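Bifunctional dTDP-4-dehydrorhamnose 3,5-epimerase/dTDP-4-dehydrorhamnose reductase (Arabidopsis thaliana, PDB 4QQR) catalyses the 3,5-epimerisation of dTDP-4-dehydro-6-deoxy-glucose and its subsequent NADPH-dependent reduction to dTDP-beta-L-rhamnose, and can also form UDP-beta-L-rhamnose. Local coordinates at residues D135-T140 with T147-E152. Residues are numbered along the deposited sequence; the frame is centred on the assembly and turned at random.
Sequences DTPNFT and TKAMVE. With ZN (zinc ion), chain C.
A149 meets the loop with a single methyl, and P137 and T140 share it. From the proline come two ring carbons, CB and CG, which sit at the same distance from A149 CB, P137 CB being 3.9 Å away. The pyrrolidine thus presents one of its C-C bonds broadside to the methyl. T140 approaches from another direction with its branch methyl, T140 CG2 lying 3.9 Å from A149 CB. With OG1 set between the backbone N and the carbonyl carbon (chi1 55°), the methyl falls anti to the carbonyl carbon and faces the helix. No hydrogen bond crosses between 135-140 and 147-152; what joins them at A149 is carbon against carbon. One turn further along the helix, E152 reaches out almost fully extended, with CG anti to the backbone N (chi1 -179°), and brings its carboxylate alongside the proline ring: OE2 is 4.4 Å from P137 CG, a loose approach. Its stronger partner is R165 on strand 161-166, which takes OE1 in a salt bridge.

Helix 143-155 follows this loop directly and carries the Tyr-x-x-x-Lys signature of short-chain dehydrogenases/reductases, K148 standing at the lysine position. The fold is the NADP-binding Rossmann type, with the parallel sheet that includes strands 107-113 and 161-166. While A149 looks to the loop, the lysine side chain leaves the helix elsewhere and touches N90 of helix 80-103; M150 and T147 pack on L154 of the second subunit. Earlier in the loop, D135 binds a zinc ion through OD2, at 2.5 Å from the metal, with H123 as a further ligand. The same oxygen accepts a hydrogen bond from the backbone N of K132.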
loop_
_atom_site.group_PDB
_atom_site.type_symbol
_atom_site.label_atom_id
_atom_site.label_comp_id
_atom_site.label_asym_id
_atom_site.label_seq_id
_atom_site.Cartn_x
_atom_site.Cartn_y
_atom_site.Cartn_z
ATOM N N ASP A 135 -8.609 -9.564 -12.588
ATOM C CA ASP A 135 -7.246 -9.768 -13.061
ATOM C C ASP A 135 -6.257 -9.037 -12.195
ATOM O O ASP A 135 -6.583 -8.030 -11.562
ATOM C CB ASP A 135 -7.102 -9.301 -14.509
ATOM C CG ASP A 135 -7.613 -10.316 -15.505
ATOM O OD1 ASP A 135 -8.272 -11.289 -15.084
ATOM O OD2 ASP A 135 -7.340 -10.149 -16.710
ATOM N N THR A 136 -5.036 -9.544 -12.183
ATOM C CA THR A 136 -3.997 -8.998 -11.335
ATOM C C THR A 136 -3.192 -8.002 -12.146
ATOM O O THR A 136 -2.681 -8.356 -13.195
ATOM C CB THR A 136 -3.100 -10.132 -10.835
ATOM O OG1 THR A 136 -3.897 -11.054 -10.078
ATOM C CG2 THR A 136 -1.980 -9.596 -9.976
ATOM N N PRO A 137 -3.094 -6.747 -11.675
ATOM C CA PRO A 137 -2.381 -5.708 -12.428
ATOM C C PRO A 137 -1.033 -6.225 -12.866
ATOM O O PRO A 137 -0.317 -6.816 -12.052
ATOM C CB PRO A 137 -2.210 -4.583 -11.402
ATOM C CG PRO A 137 -3.392 -4.722 -10.550
ATOM C CD PRO A 137 -3.626 -6.221 -10.409
ATOM N N ASN A 138 -0.710 -6.035 -14.138
ATOM C CA ASN A 138 0.518 -6.588 -14.680
ATOM C C ASN A 138 1.496 -5.509 -15.146
ATOM O O ASN A 138 2.539 -5.818 -15.725
ATOM C CB ASN A 138 0.189 -7.540 -15.830
ATOM C CG ASN A 138 -0.313 -6.813 -17.052
ATOM O OD1 ASN A 138 -1.036 -5.821 -16.948
ATOM N ND2 ASN A 138 0.094 -7.280 -18.224
ATOM N N PHE A 139 1.147 -4.247 -14.908
ATOM C CA PHE A 139 1.969 -3.127 -15.364
ATOM C C PHE A 139 2.358 -2.266 -14.180
ATOM O O PHE A 139 1.745 -1.240 -13.921
ATOM C CB PHE A 139 1.199 -2.279 -16.379
ATOM C CG PHE A 139 2.018 -1.174 -16.999
ATOM C CD1 PHE A 139 3.045 -1.470 -17.895
ATOM C CD2 PHE A 139 1.746 0.162 -16.706
ATOM C CE1 PHE A 139 3.795 -0.453 -18.478
ATOM C CE2 PHE A 139 2.491 1.186 -17.288
ATOM C CZ PHE A 139 3.518 0.879 -18.178
ATOM N N THR A 140 3.372 -2.686 -13.440
ATOM C CA THR A 140 3.673 -2.026 -12.183
ATOM C C THR A 140 5.164 -1.838 -11.998
ATOM O O THR A 140 5.685 -1.999 -10.894
ATOM C CB THR A 140 3.075 -2.789 -10.977
ATOM O OG1 THR A 140 3.520 -4.153 -10.990
ATOM C CG2 THR A 140 1.547 -2.752 -11.028
ATOM N N THR A 147 1.859 1.831 -7.000
ATOM C CA THR A 147 1.132 2.420 -5.883
ATOM C C THR A 147 -0.387 2.319 -6.045
ATOM O O THR A 147 -1.098 1.905 -5.109
ATOM C CB THR A 147 1.559 3.876 -5.648
ATOM O OG1 THR A 147 2.969 3.918 -5.389
ATOM C CG2 THR A 147 0.833 4.458 -4.464
ATOM N N LYS A 148 -0.890 2.685 -7.220
ATOM C CA LYS A 148 -2.328 2.614 -7.455
ATOM C C LYS A 148 -2.814 1.163 -7.400
ATOM O O LYS A 148 -3.879 0.887 -6.854
ATOM C CB LYS A 148 -2.698 3.286 -8.769
ATOM C CG LYS A 148 -2.407 4.774 -8.782
ATOM C CD LYS A 148 -3.128 5.536 -7.657
ATOM C CE LYS A 148 -4.603 5.789 -7.999
ATOM N NZ LYS A 148 -5.231 6.815 -7.108
ATOM N N ALA A 149 -2.020 0.240 -7.937
ATOM C CA ALA A 149 -2.329 -1.181 -7.781
ATOM C C ALA A 149 -2.454 -1.603 -6.303
ATOM O O ALA A 149 -3.440 -2.246 -5.935
ATOM C CB ALA A 149 -1.317 -2.055 -8.506
ATOM N N MET A 150 -1.460 -1.247 -5.479
ATOM C CA MET A 150 -1.488 -1.487 -4.026
ATOM C C MET A 150 -2.786 -1.040 -3.357
ATOM O O MET A 150 -3.457 -1.841 -2.689
ATOM C CB MET A 150 -0.317 -0.793 -3.316
ATOM C CG MET A 150 1.066 -1.260 -3.754
ATOM S SD MET A 150 2.392 -0.581 -2.738
ATOM C CE MET A 150 3.769 -1.635 -3.209
ATOM N N VAL A 151 -3.131 0.239 -3.533
ATOM C CA VAL A 151 -4.376 0.782 -2.976
ATOM C C VAL A 151 -5.571 0.017 -3.497
ATOM O O VAL A 151 -6.438 -0.376 -2.710
ATOM C CB VAL A 151 -4.569 2.293 -3.261
ATOM C CG1 VAL A 151 -5.950 2.747 -2.812
ATOM C CG2 VAL A 151 -3.493 3.097 -2.557
ATOM N N GLU A 152 -5.616 -0.219 -4.806
ATOM C CA GLU A 152 -6.741 -0.955 -5.366
ATOM C C GLU A 152 -6.874 -2.336 -4.738
ATOM O O GLU A 152 -7.974 -2.755 -4.400
ATOM C CB GLU A 152 -6.666 -1.093 -6.882
ATOM C CG GLU A 152 -7.879 -1.843 -7.409
ATOM C CD GLU A 152 -7.860 -2.076 -8.911
ATOM O OE1 GLU A 152 -8.482 -1.263 -9.650
ATOM O OE2 GLU A 152 -7.254 -3.094 -9.349
HETATM ZN ZN ZN C . -7.994 -11.760 -18.468
#